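Local coordinates for precorrin-6A reductase (Rhodobacter capsulatus, PDB 4X7G), which catalyses the NADPH-dependent reduction of precorrin-6A in the biosynthesis of cobalamin, binding cofactor and corrinoid between two Rossmann-fold domains, at residues 1-6 against 26-31; 51-56 against 83-88; 65-70 against 238-243; 73-78 against 218-223. One frame throughout, in Å; residues are numbered along the deposited sequence. Where two conformers were deposited one is given.

Contact 1. Residues 1-6 against 26-31; sequences MTRLLV and EAVFSY. With NAP (NADP nicotinamide-adenine-dinucleotide phosphate), chain B.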
# COMPACT_ATOMS: atom_id res chain seq x y z
N MSE A 1 15.39 -4.56 -25.86
CA MSE A 1 14.30 -3.56 -25.79
C MSE A 1 13.38 -3.68 -24.55
O MSE A 1 13.37 -4.60 -23.71
CB MSE A 1 13.44 -3.68 -27.04
CG MSE A 1 14.17 -3.29 -28.32
SE MSE A 1 14.82 -1.49 -28.35
CE MSE A 1 13.10 -0.57 -28.38
N THR A 2 12.92 -2.52 -24.44
CA THR A 2 12.30 -2.07 -23.17
C THR A 2 10.99 -2.72 -23.05
O THR A 2 10.15 -2.67 -23.94
CB THR A 2 12.14 -0.59 -23.21
OG1 THR A 2 11.65 -0.09 -21.88
CG2 THR A 2 11.24 -0.12 -24.24
N ARG A 3 10.72 -3.31 -21.89
CA ARG A 3 9.40 -3.81 -21.55
C ARG A 3 9.30 -3.76 -20.01
O ARG A 3 10.01 -4.54 -19.35
CB ARG A 3 9.08 -5.19 -22.08
CG ARG A 3 7.57 -5.53 -21.89
CD ARG A 3 7.12 -6.76 -22.68
NE ARG A 3 5.70 -7.07 -22.57
CZ ARG A 3 4.68 -6.45 -23.15
NH1 ARG A 3 3.49 -6.98 -22.80
NH2 ARG A 3 4.82 -5.42 -24.06
N LEU A 4 8.51 -2.85 -19.48
CA LEU A 4 8.47 -2.62 -18.05
C LEU A 4 7.43 -3.43 -17.40
O LEU A 4 6.33 -3.65 -17.97
CB LEU A 4 8.21 -1.16 -17.85
CG LEU A 4 9.09 -0.12 -18.58
CD1 LEU A 4 8.68 1.30 -18.25
CD2 LEU A 4 10.55 -0.38 -18.32
N LEU A 5 7.68 -3.82 -16.15
CA LEU A 5 6.65 -4.43 -15.28
C LEU A 5 6.49 -3.50 -14.09
O LEU A 5 7.46 -3.24 -13.38
CB LEU A 5 7.07 -5.83 -14.81
CG LEU A 5 6.13 -6.51 -13.83
CD1 LEU A 5 4.81 -6.81 -14.45
CD2 LEU A 5 6.79 -7.77 -13.33
N VAL A 6 5.27 -3.05 -13.86
CA VAL A 6 4.94 -2.25 -12.67
C VAL A 6 4.14 -3.12 -11.74
O VAL A 6 3.04 -3.53 -12.06
CB VAL A 6 4.16 -1.00 -13.05
CG1 VAL A 6 3.77 -0.25 -11.78
CG2 VAL A 6 4.91 -0.13 -14.05
N GLU A 26 6.34 0.68 -23.37
CA GLU A 26 5.79 -0.62 -23.37
C GLU A 26 5.87 -1.16 -21.94
O GLU A 26 6.94 -1.29 -21.36
CB GLU A 26 6.60 -1.51 -24.33
CG GLU A 26 6.14 -2.83 -24.67
CD GLU A 26 6.68 -3.27 -26.11
OE1 GLU A 26 6.87 -2.47 -27.13
OE2 GLU A 26 6.93 -4.41 -26.05
N ALA A 27 4.74 -1.45 -21.37
CA ALA A 27 4.68 -1.77 -19.94
C ALA A 27 3.48 -2.58 -19.62
O ALA A 27 2.40 -2.37 -20.25
CB ALA A 27 4.64 -0.49 -19.10
N VAL A 28 3.57 -3.43 -18.59
CA VAL A 28 2.46 -4.23 -18.00
C VAL A 28 2.30 -3.78 -16.56
O VAL A 28 3.33 -3.61 -15.87
CB VAL A 28 2.81 -5.73 -18.08
CG1 VAL A 28 1.76 -6.51 -17.30
CG2 VAL A 28 2.91 -6.23 -19.52
N PHE A 29 1.07 -3.66 -16.10
CA PHE A 29 0.75 -3.39 -14.72
C PHE A 29 0.32 -4.64 -14.04
O PHE A 29 -0.45 -5.44 -14.65
CB PHE A 29 -0.37 -2.36 -14.70
CG PHE A 29 -0.66 -1.78 -13.33
CD1 PHE A 29 -1.45 -2.41 -12.43
CD2 PHE A 29 -0.16 -0.54 -13.01
CE1 PHE A 29 -1.73 -1.83 -11.17
CE2 PHE A 29 -0.45 0.01 -11.77
CZ PHE A 29 -1.24 -0.60 -10.93
N SER A 30 0.70 -4.91 -12.80
CA SER A 30 0.33 -6.12 -12.11
C SER A 30 -0.40 -5.84 -10.81
O SER A 30 0.17 -5.18 -9.90
CB SER A 30 1.55 -6.94 -11.82
OG SER A 30 1.24 -8.17 -11.17
N TYR A 31 -1.59 -6.44 -10.65
CA TYR A 31 -2.28 -6.55 -9.36
C TYR A 31 -2.14 -7.99 -8.83
O TYR A 31 -2.15 -8.93 -9.58
CB TYR A 31 -3.75 -6.27 -9.55
CG TYR A 31 -4.18 -4.85 -9.76
CD1 TYR A 31 -4.01 -3.85 -8.78
CD2 TYR A 31 -4.89 -4.43 -10.93
CE1 TYR A 31 -4.49 -2.56 -8.94
CE2 TYR A 31 -5.35 -3.15 -11.09
CZ TYR A 31 -5.23 -2.25 -10.06
OH TYR A 31 -5.78 -0.95 -10.13
PA NAP B . 2.34 -9.44 0.15
O1A NAP B . 1.98 -10.08 1.48
O2A NAP B . 3.58 -8.85 0.04
O5B NAP B . 2.15 -10.42 -1.02
C5B NAP B . 1.71 -11.79 -0.94
C4B NAP B . 1.68 -12.51 -2.27
O4B NAP B . 0.68 -11.84 -3.14
C3B NAP B . 2.91 -12.30 -3.11
O3B NAP B . 3.94 -13.20 -2.69
C2B NAP B . 2.45 -12.47 -4.50
O2B NAP B . 2.09 -13.84 -4.74
C1B NAP B . 1.18 -11.77 -4.49
N9A NAP B . 1.24 -10.33 -4.84
C8A NAP B . 1.39 -9.25 -4.01
N7A NAP B . 1.39 -8.08 -4.71
C5A NAP B . 1.32 -8.49 -6.02
C6A NAP B . 1.27 -7.74 -7.25
N6A NAP B . 1.20 -6.40 -7.28
N1A NAP B . 1.21 -8.41 -8.43
C2A NAP B . 1.22 -9.80 -8.37
N3A NAP B . 1.23 -10.62 -7.31
C4A NAP B . 1.26 -9.92 -6.15
O3 NAP B . 1.31 -8.27 -0.25
PN NAP B . -0.23 -7.95 0.20
O1N NAP B . -0.25 -7.18 1.51
O2N NAP B . -1.07 -9.15 0.10
O5D NAP B . -0.64 -6.84 -0.90
C5D NAP B . -1.55 -7.21 -1.97
C4D NAP B . -1.65 -6.08 -2.88
O4D NAP B . -2.36 -5.03 -2.25
C3D NAP B . -0.32 -5.55 -3.47
O3D NAP B . -0.41 -5.22 -4.87
C2D NAP B . -0.09 -4.28 -2.65
O2D NAP B . 0.58 -3.25 -3.26
C1D NAP B . -1.56 -3.87 -2.34
N1N NAP B . -1.64 -3.22 -1.11
C2N NAP B . -1.26 -3.53 -0.04
C3N NAP B . -1.56 -2.52 0.80
C7N NAP B . -0.89 -3.26 1.93
O7N NAP B . -0.43 -4.36 1.31
N7N NAP B . -0.83 -2.74 3.23
C4N NAP B . -2.26 -1.22 0.30
C5N NAP B . -2.76 -0.90 -1.10
C6N NAP B . -2.28 -2.07 -1.65
P2B NAP B . 3.17 -14.85 -5.45
O1X NAP B . 2.23 -15.99 -5.76
O2X NAP B . 3.79 -14.19 -6.54
O3X NAP B . 4.39 -15.07 -4.51
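L4 and V6 are laced to E26, V28 and S30 along the firm part of this contact. Backbone bonds run from L4 N to E26 O, from V28 N to L4 O, from V6 N to V28 O (2.8 Å) and from S30 N to V6 O (2.8 Å), a parallel ladder whose short axes diverge by 19°. One face of the ladder carries L4, A27, V6 and F29: L4 CB lies 3.8 Å from A27 CB, and V6 CG1 meets CD2 of the F29 ring at 4.1 Å. On the other, L5 CD1 approaches V28 CG1 at 4.2 Å. Helix 11-22 packs on the first face and helix 52-63 on the second.

The partly exposed end is looser. R3 stretches out, CG anti to the backbone N, and its NH2 forms a salt bridge with E26 OE2 at 3.1 Å. The geometry is imperfect: the N-H...O angle is 143° and the two charged planes stand 72° apart. R3 NH1 also pairs with E63, which would share the charge.

At the far end S30 grips the adenine of NADP, OG donating to N1A at 2.8 Å while S30 O accepts from N6A. Two strands joined through helix 11-22, with the second ending on the adenine, form the beta-alpha-beta unit of a dinucleotide-binding Rossmann fold.

Contact 2. Residues 51-56 against 83-88; sequences GGVAGL and AVAACA. With NAP (NADP nicotinamide-adenine-dinucleotide phosphate), chain B.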
# COMPACT_ATOMS: atom_id res chain seq x y z
N GLY A 51 3.32 -17.07 -8.34
CA GLY A 51 3.89 -18.43 -7.91
C GLY A 51 5.22 -18.31 -7.27
O GLY A 51 6.18 -19.02 -7.61
N GLY A 52 5.37 -17.35 -6.37
CA GLY A 52 6.56 -17.18 -5.63
C GLY A 52 7.76 -16.66 -6.48
O GLY A 52 7.60 -16.12 -7.63
N VAL A 53 8.97 -16.81 -5.97
CA VAL A 53 10.16 -16.29 -6.61
C VAL A 53 10.34 -17.01 -7.96
O VAL A 53 10.54 -16.38 -9.01
CB VAL A 53 11.45 -16.41 -5.77
CG1 VAL A 53 12.66 -16.08 -6.59
CG2 VAL A 53 11.29 -15.49 -4.54
N ALA A 54 10.23 -18.35 -7.95
CA ALA A 54 10.38 -19.07 -9.15
C ALA A 54 9.41 -18.71 -10.23
O ALA A 54 9.77 -18.59 -11.40
CB ALA A 54 10.38 -20.60 -8.85
N GLY A 55 8.18 -18.51 -9.85
CA GLY A 55 7.15 -18.09 -10.75
C GLY A 55 7.37 -16.70 -11.37
O GLY A 55 7.14 -16.52 -12.56
N LEU A 56 7.91 -15.79 -10.55
CA LEU A 56 8.17 -14.44 -11.05
C LEU A 56 9.39 -14.50 -11.98
O LEU A 56 9.46 -13.86 -13.01
CB LEU A 56 8.43 -13.51 -9.88
CG LEU A 56 8.81 -12.05 -10.32
CD1 LEU A 56 7.77 -11.46 -11.25
CD2 LEU A 56 8.94 -11.20 -9.04
N ALA A 83 10.47 -9.84 -5.45
CA ALA A 83 10.98 -9.10 -6.61
C ALA A 83 12.48 -8.91 -6.51
O ALA A 83 13.18 -9.04 -7.55
CB ALA A 83 10.29 -7.72 -6.74
N VAL A 84 13.01 -8.59 -5.33
CA VAL A 84 14.46 -8.49 -5.21
C VAL A 84 15.09 -9.81 -5.63
O VAL A 84 16.05 -9.75 -6.44
CB VAL A 84 14.87 -8.13 -3.78
CG1 VAL A 84 16.41 -8.07 -3.73
CG2 VAL A 84 14.28 -6.81 -3.38
N ALA A 85 14.60 -10.93 -5.17
CA ALA A 85 15.23 -12.23 -5.46
C ALA A 85 15.08 -12.57 -6.89
O ALA A 85 16.11 -13.00 -7.55
CB ALA A 85 14.68 -13.29 -4.56
N ALA A 86 13.89 -12.40 -7.48
CA ALA A 86 13.68 -12.80 -8.86
C ALA A 86 14.50 -11.90 -9.81
O ALA A 86 15.05 -12.36 -10.84
CB ALA A 86 12.23 -12.74 -9.24
N CYS A 87 14.56 -10.60 -9.57
CA CYS A 87 15.34 -9.69 -10.41
C CYS A 87 16.83 -9.97 -10.28
O CYS A 87 17.56 -9.88 -11.30
CB CYS A 87 15.02 -8.21 -10.04
SG CYS A 87 13.35 -7.74 -10.61
N ALA A 88 17.27 -10.30 -9.09
CA ALA A 88 18.72 -10.66 -8.96
C ALA A 88 19.03 -11.91 -9.75
O ALA A 88 20.12 -11.91 -10.46
CB ALA A 88 19.09 -10.86 -7.53
PA NAP B . 2.34 -9.44 0.15
O1A NAP B . 1.98 -10.08 1.48
O2A NAP B . 3.58 -8.85 0.04
O5B NAP B . 2.15 -10.42 -1.02
C5B NAP B . 1.71 -11.79 -0.94
C4B NAP B . 1.68 -12.51 -2.27
O4B NAP B . 0.68 -11.84 -3.14
C3B NAP B . 2.91 -12.30 -3.11
O3B NAP B . 3.94 -13.20 -2.69
C2B NAP B . 2.45 -12.47 -4.50
O2B NAP B . 2.09 -13.84 -4.74
C1B NAP B . 1.18 -11.77 -4.49
N9A NAP B . 1.24 -10.33 -4.84
C8A NAP B . 1.39 -9.25 -4.01
N7A NAP B . 1.39 -8.08 -4.71
C5A NAP B . 1.32 -8.49 -6.02
C6A NAP B . 1.27 -7.74 -7.25
N6A NAP B . 1.20 -6.40 -7.28
N1A NAP B . 1.21 -8.41 -8.43
C2A NAP B . 1.22 -9.80 -8.37
N3A NAP B . 1.23 -10.62 -7.31
C4A NAP B . 1.26 -9.92 -6.15
O3 NAP B . 1.31 -8.27 -0.25
PN NAP B . -0.23 -7.95 0.20
O1N NAP B . -0.25 -7.18 1.51
O2N NAP B . -1.07 -9.15 0.10
O5D NAP B . -0.64 -6.84 -0.90
C5D NAP B . -1.55 -7.21 -1.97
C4D NAP B . -1.65 -6.08 -2.88
O4D NAP B . -2.36 -5.03 -2.25
C3D NAP B . -0.32 -5.55 -3.47
O3D NAP B . -0.41 -5.22 -4.87
C2D NAP B . -0.09 -4.28 -2.65
O2D NAP B . 0.58 -3.25 -3.26
C1D NAP B . -1.56 -3.87 -2.34
N1N NAP B . -1.64 -3.22 -1.11
C2N NAP B . -1.26 -3.53 -0.04
C3N NAP B . -1.56 -2.52 0.80
C7N NAP B . -0.89 -3.26 1.93
O7N NAP B . -0.43 -4.36 1.31
N7N NAP B . -0.83 -2.74 3.23
C4N NAP B . -2.26 -1.22 0.30
C5N NAP B . -2.76 -0.90 -1.10
C6N NAP B . -2.28 -2.07 -1.65
P2B NAP B . 3.17 -14.85 -5.45
O1X NAP B . 2.23 -15.99 -5.76
O2X NAP B . 3.79 -14.19 -6.54
O3X NAP B . 4.39 -15.07 -4.51
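L56 and A86 meet most closely here, the leucine presenting one branch to a single methyl group. Its CD2 lies 3.6 Å from A86 CB, and CG and CB of the leucine also come within van der Waals range of that methyl, so A86 lies along the flank of the side chain. The same CD2 reaches on to the backbone of A83, 3.8 Å from its CA. Chi1 of 176° puts CG anti to the backbone N of L56, and chi2 of 54° then turns CD2 to the partner helix.

V53, one turn earlier, approaches from the same side of its helix and straddles the neighbouring alanine, A85: CG1 and CG2 are each 4.0 Å from A85 CB. CG1 also lies 4.3 Å from A86 CB, so A86 is touched by both V53 and L56. With alanines A83, A85 and A86 as the residues that meet V53 and L56, the axes of the short segments come within 8.6 Å of each other, inclined at 46°. Helices 52-63 and 77-90 flank strand 67-70 in the chain, as successive helices of a Rossmann-type domain, and A86 also touches V57 and L60 further along helix 52-63.

The same segment also meets the cofactor. G51 N donates to O1X of the 2'-phosphate of NADP at 3.0 Å, and G52 N approaches O3X of that phosphate. G51 and G52 have positive phi angles, which glycine accommodates readily. Their amides, near the beginning of helix 52-63, face the phosphate, where a helix N-terminus would probably favour the negative charge.

Contact 3. Residues 65-70 against 238-243; sequences VSHVID and MGWLAD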
# COMPACT_ATOMS: atom_id res chain seq x y z
N VAL A 65 10.70 -9.04 -19.81
CA VAL A 65 10.78 -7.79 -19.00
C VAL A 65 12.22 -7.31 -18.91
O VAL A 65 13.15 -8.05 -18.58
CB VAL A 65 10.15 -8.04 -17.64
CG1 VAL A 65 10.32 -6.85 -16.74
CG2 VAL A 65 8.66 -8.38 -17.76
N SER A 66 12.42 -6.01 -19.14
CA SER A 66 13.69 -5.42 -18.97
C SER A 66 13.93 -4.75 -17.66
O SER A 66 15.09 -4.61 -17.21
CB SER A 66 13.91 -4.39 -20.09
OG SER A 66 12.92 -3.37 -20.12
N HIS A 67 12.89 -4.21 -17.04
CA HIS A 67 12.96 -3.42 -15.83
C HIS A 67 11.69 -3.68 -15.06
O HIS A 67 10.57 -3.72 -15.64
CB HIS A 67 13.06 -1.90 -16.08
CG HIS A 67 14.16 -1.49 -16.99
ND1 HIS A 67 14.10 -1.68 -18.34
CD2 HIS A 67 15.33 -0.90 -16.71
CE1 HIS A 67 15.26 -1.27 -18.84
NE2 HIS A 67 15.99 -0.71 -17.89
N VAL A 68 11.82 -3.75 -13.73
CA VAL A 68 10.71 -3.84 -12.82
C VAL A 68 10.70 -2.59 -11.93
O VAL A 68 11.69 -2.25 -11.32
CB VAL A 68 10.80 -5.08 -11.92
CG1 VAL A 68 9.66 -5.14 -10.91
CG2 VAL A 68 10.80 -6.33 -12.78
N ILE A 69 9.51 -1.97 -11.84
CA ILE A 69 9.25 -0.95 -10.79
C ILE A 69 8.31 -1.56 -9.80
O ILE A 69 7.18 -1.89 -10.12
CB ILE A 69 8.68 0.35 -11.35
CG1 ILE A 69 9.60 0.91 -12.45
CG2 ILE A 69 8.53 1.33 -10.17
CD1 ILE A 69 10.98 1.28 -12.04
N ASP A 70 8.86 -1.78 -8.60
CA ASP A 70 8.05 -2.30 -7.51
C ASP A 70 7.36 -1.15 -6.82
O ASP A 70 7.95 -0.49 -5.97
CB ASP A 70 8.95 -3.07 -6.52
CG ASP A 70 8.21 -3.47 -5.28
OD1 ASP A 70 6.98 -3.34 -5.24
OD2 ASP A 70 8.92 -3.90 -4.31
N MSE A 238 11.47 8.08 -13.10
CA MSE A 238 11.68 8.34 -14.47
C MSE A 238 13.19 8.52 -14.76
O MSE A 238 13.68 8.06 -15.76
CB MSE A 238 10.93 9.57 -14.92
CG MSE A 238 9.38 9.32 -14.78
SE MSE A 238 8.55 7.57 -15.33
CE MSE A 238 9.10 7.72 -17.17
N GLY A 239 13.91 9.17 -13.84
CA GLY A 239 15.40 9.29 -13.99
C GLY A 239 16.06 7.94 -13.92
O GLY A 239 17.00 7.66 -14.68
N TRP A 240 15.64 7.08 -12.98
CA TRP A 240 16.19 5.74 -12.87
C TRP A 240 15.96 4.98 -14.13
O TRP A 240 16.87 4.29 -14.64
CB TRP A 240 15.60 5.08 -11.63
CG TRP A 240 16.08 3.69 -11.34
CD1 TRP A 240 17.05 3.35 -10.41
CD2 TRP A 240 15.67 2.48 -11.92
NE1 TRP A 240 17.25 2.02 -10.39
CE2 TRP A 240 16.43 1.44 -11.32
CE3 TRP A 240 14.67 2.14 -12.85
CZ2 TRP A 240 16.27 0.15 -11.69
CZ3 TRP A 240 14.51 0.84 -13.17
CH2 TRP A 240 15.28 -0.17 -12.61
N LEU A 241 14.75 5.05 -14.73
CA LEU A 241 14.50 4.29 -15.90
C LEU A 241 15.40 4.77 -17.05
O LEU A 241 15.95 3.95 -17.78
CB LEU A 241 13.02 4.45 -16.34
CG LEU A 241 12.01 3.66 -15.55
CD1 LEU A 241 10.57 4.12 -15.80
CD2 LEU A 241 12.14 2.21 -15.84
N ALA A 242 15.48 6.08 -17.21
CA ALA A 242 16.38 6.62 -18.25
C ALA A 242 17.85 6.13 -18.08
O ALA A 242 18.48 5.65 -19.02
CB ALA A 242 16.31 8.10 -18.32
N ASP A 243 18.27 6.24 -16.82
CA ASP A 243 19.67 5.81 -16.46
C ASP A 243 19.93 4.38 -16.74
O ASP A 243 21.09 4.01 -17.14
CB ASP A 243 19.94 6.05 -15.00
CG ASP A 243 20.19 7.42 -14.61
OD1 ASP A 243 20.30 8.40 -15.43
OD2 ASP A 243 20.31 7.69 -13.36
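The imidazole of H67 and the indole of W240 meet obliquely, their planes 84° apart and the H67 ring centre 6.0 Å from the centre of the indole's six-membered ring. Neither a stack nor a clean edge-to-face pair results: H67 CD2 simply approaches W240 CZ3 at 4.0 Å. I69 CD1 touches the same CZ3 at 3.7 Å, again obliquely, while L241 CD2 lies in plane at the indole's edge. H244 stacks on the W240 ring.

W240 gets there because CG is anti to its backbone N (chi1 -179°), which carries the six-membered ring out to strand 67-70. L241 contributes its CD2 branch, 4.1 Å from I69 CD1 and 4.2 Å from H67 CB. The helix segment runs nearly antiparallel to the strand, at 164°, with 10.5 Å between axes, and so packs against the face of the sheet that bears H67 and I69.

The polar ends are occupied elsewhere. H67 ND1 shares a 2.7 Å hydrogen bond with S66 OG, H67 NE2 bonds to H244 O, and W240 NE1 reaches D229. Carbon atoms therefore make the close approaches between strand and helix, and the imidazole, bonded at both nitrogens, should be held against rotation.

Contact 4. Residues 73-78 against 218-223; sequences HPFAAQ and ILIDRP. With NAP (NADP nicotinamide-adenine-dinucleotide phosphate), chain B.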
# COMPACT_ATOMS: atom_id res chain seq x y z
N HIS A 73 2.62 -1.67 -2.07
CA HIS A 73 2.54 -1.10 -0.76
C HIS A 73 3.80 -1.42 0.03
O HIS A 73 4.27 -2.56 -0.00
CB HIS A 73 1.31 -1.62 -0.04
CG HIS A 73 0.87 -0.79 1.11
ND1 HIS A 73 1.48 -0.83 2.35
CD2 HIS A 73 -0.03 0.23 1.15
CE1 HIS A 73 0.89 0.07 3.13
NE2 HIS A 73 -0.04 0.70 2.44
N PRO A 74 4.26 -0.46 0.88
CA PRO A 74 5.41 -0.76 1.71
C PRO A 74 5.23 -1.92 2.67
O PRO A 74 6.21 -2.57 3.10
CB PRO A 74 5.67 0.57 2.39
CG PRO A 74 5.19 1.61 1.48
CD PRO A 74 3.98 0.99 0.83
N PHE A 75 3.99 -2.25 3.00
CA PHE A 75 3.70 -3.38 3.86
C PHE A 75 3.47 -4.65 3.13
O PHE A 75 3.36 -5.76 3.74
CB PHE A 75 2.54 -3.07 4.83
CG PHE A 75 2.96 -2.18 5.96
CD1 PHE A 75 3.33 -0.89 5.76
CD2 PHE A 75 2.99 -2.70 7.29
CE1 PHE A 75 3.76 -0.07 6.80
CE2 PHE A 75 3.33 -1.85 8.32
CZ PHE A 75 3.77 -0.61 8.07
N ALA A 76 3.50 -4.65 1.79
CA ALA A 76 3.47 -5.86 0.94
C ALA A 76 4.90 -6.32 0.80
O ALA A 76 5.55 -6.20 -0.23
CB ALA A 76 2.80 -5.56 -0.40
N ALA A 77 5.42 -6.88 1.93
CA ALA A 77 6.84 -7.11 2.02
C ALA A 77 7.25 -8.42 1.38
O ALA A 77 8.40 -8.51 0.94
CB ALA A 77 7.32 -7.08 3.49
N GLN A 78 6.35 -9.35 1.26
CA GLN A 78 6.65 -10.62 0.59
C GLN A 78 6.84 -10.39 -0.92
O GLN A 78 7.80 -10.88 -1.55
CB GLN A 78 5.56 -11.70 0.75
CG GLN A 78 6.03 -13.07 0.30
CD GLN A 78 7.22 -13.55 1.10
OE1 GLN A 78 7.17 -13.74 2.34
NE2 GLN A 78 8.31 -13.78 0.39
N ILE A 218 -1.92 5.48 16.48
CA ILE A 218 -0.95 4.40 16.75
C ILE A 218 -0.44 3.98 15.41
O ILE A 218 -1.23 3.48 14.59
CB ILE A 218 -1.62 3.27 17.47
CG1 ILE A 218 -2.10 3.72 18.85
CG2 ILE A 218 -0.72 2.04 17.60
CD1 ILE A 218 -3.15 2.85 19.49
N LEU A 219 0.80 4.28 15.11
CA LEU A 219 1.40 4.17 13.77
C LEU A 219 2.36 3.02 13.73
O LEU A 219 3.33 2.97 14.54
CB LEU A 219 2.10 5.53 13.43
CG LEU A 219 2.60 5.66 12.04
CD1 LEU A 219 1.49 5.64 11.04
CD2 LEU A 219 3.42 6.93 11.93
N ILE A 220 2.14 2.09 12.83
CA ILE A 220 2.93 0.88 12.77
C ILE A 220 4.12 1.14 11.80
O ILE A 220 3.97 1.57 10.64
CB ILE A 220 2.10 -0.27 12.24
CG1 ILE A 220 0.88 -0.51 13.17
CG2 ILE A 220 2.92 -1.54 12.14
CD1 ILE A 220 -0.29 -1.16 12.52
N ASP A 221 5.33 0.87 12.31
CA ASP A 221 6.52 1.01 11.49
C ASP A 221 6.54 -0.04 10.39
O ASP A 221 6.04 -1.13 10.46
CB ASP A 221 7.72 0.86 12.46
CG ASP A 221 7.81 2.02 13.49
OD1 ASP A 221 7.33 3.14 13.26
OD2 ASP A 221 8.49 1.73 14.44
N ARG A 222 7.25 0.37 9.27
CA ARG A 222 7.35 -0.50 8.14
C ARG A 222 8.13 -1.81 8.43
O ARG A 222 9.05 -1.76 9.25
CB ARG A 222 8.05 0.21 7.00
CG ARG A 222 7.18 1.25 6.33
CD ARG A 222 8.00 2.06 5.39
NE ARG A 222 7.20 3.06 4.68
CZ ARG A 222 7.69 3.90 3.77
NH1 ARG A 222 9.00 3.86 3.46
NH2 ARG A 222 6.91 4.70 3.13
N PRO A 223 7.79 -2.90 7.75
CA PRO A 223 8.45 -4.19 7.93
C PRO A 223 9.80 -4.14 7.15
O PRO A 223 9.98 -3.38 6.23
CB PRO A 223 7.50 -5.18 7.28
CG PRO A 223 6.81 -4.38 6.20
CD PRO A 223 6.66 -3.01 6.76
PA NAP B . 2.34 -9.44 0.15
O1A NAP B . 1.98 -10.08 1.48
O2A NAP B . 3.58 -8.85 0.04
O5B NAP B . 2.15 -10.42 -1.02
C5B NAP B . 1.71 -11.79 -0.94
C4B NAP B . 1.68 -12.51 -2.27
O4B NAP B . 0.68 -11.84 -3.14
C3B NAP B . 2.91 -12.30 -3.11
O3B NAP B . 3.94 -13.20 -2.69
C2B NAP B . 2.45 -12.47 -4.50
O2B NAP B . 2.09 -13.84 -4.74
C1B NAP B . 1.18 -11.77 -4.49
N9A NAP B . 1.24 -10.33 -4.84
C8A NAP B . 1.39 -9.25 -4.01
N7A NAP B . 1.39 -8.08 -4.71
C5A NAP B . 1.32 -8.49 -6.02
C6A NAP B . 1.27 -7.74 -7.25
N6A NAP B . 1.20 -6.40 -7.28
N1A NAP B . 1.21 -8.41 -8.43
C2A NAP B . 1.22 -9.80 -8.37
N3A NAP B . 1.23 -10.62 -7.31
C4A NAP B . 1.26 -9.92 -6.15
O3 NAP B . 1.31 -8.27 -0.25
PN NAP B . -0.23 -7.95 0.20
O1N NAP B . -0.25 -7.18 1.51
O2N NAP B . -1.07 -9.15 0.10
O5D NAP B . -0.64 -6.84 -0.90
C5D NAP B . -1.55 -7.21 -1.97
C4D NAP B . -1.65 -6.08 -2.88
O4D NAP B . -2.36 -5.03 -2.25
C3D NAP B . -0.32 -5.55 -3.47
O3D NAP B . -0.41 -5.22 -4.87
C2D NAP B . -0.09 -4.28 -2.65
O2D NAP B . 0.58 -3.25 -3.26
C1D NAP B . -1.56 -3.87 -2.34
N1N NAP B . -1.64 -3.22 -1.11
C2N NAP B . -1.26 -3.53 -0.04
C3N NAP B . -1.56 -2.52 0.80
C7N NAP B . -0.89 -3.26 1.93
O7N NAP B . -0.43 -4.36 1.31
N7N NAP B . -0.83 -2.74 3.23
C4N NAP B . -2.26 -1.22 0.30
C5N NAP B . -2.76 -0.90 -1.10
C6N NAP B . -2.28 -2.07 -1.65
P2B NAP B . 3.17 -14.85 -5.45
O1X NAP B . 2.23 -15.99 -5.76
O2X NAP B . 3.79 -14.19 -6.54
O3X NAP B . 4.39 -15.07 -4.51
O HOH W 1 8.71 -1.81 4.03
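F75 and P223 make a striking CH-pi contact: P223 CD sits almost exactly above the ring centre, 3.7 Å away and 9° off the normal. The ring's far end is inserted against the backbone leaving strand 216-220, where I220 O lies at its edge, 3.4 Å from F75 CZ, and D221 O comes near the same atom obliquely. R222 CG packs on F75 CE1 at 3.7 Å, and I220 CG2 touches CE2. With chi1 at -76°, CG lies beside the backbone N and the ring is swung to the 218-223 segment.

P74 adds a second apolar surface. Its CB rests over one face of the R222 guanidinium, 3.7 Å from NE. R222 NH2 bonds the carbonyls of A198 and R99, and NE that of N197, which should steady the flat group. A water donates to both P74 O (2.8 Å) and P223 O, the polar bridge between the segments.

On the other side of the 73-78 turn is NADP. H73 N donates to ribose O2D at 2.8 Å, and F75 N bonds ND1 of H73 in the imidazole plane, at 165°, which should limit the rotation of the imidazole. Proline, phenylalanine and arginine contacts therefore tie the cofactor-binding turn to the other sheet, and F75 links both jobs: its ring meets that sheet's strand end while its amide, bonded to ND1, probably helps orient H73.

In the fold
Contacts 1, 2 and 3 are buried and belong to the domain around one parallel sheet, whereas contact 4 is a surface contact nearer the centre of the chain, joining that domain to the second sheet. Contacts 1 and 3 use neighbouring strands, 4-7 and 67-70, linked by L5 O to I69 N and R3 N to S66 OG. Contacts 2 and 4 share helix 77-90, and C87 of contact 2 packs on V68 of contact 3. Backbone bonds dominate contact 1, aliphatic packing contact 2, mixed aromatic and aliphatic packing contact 3, and proline-aromatic packing with a water bridge contact 4. NADP touches contacts 1, 2 and 4.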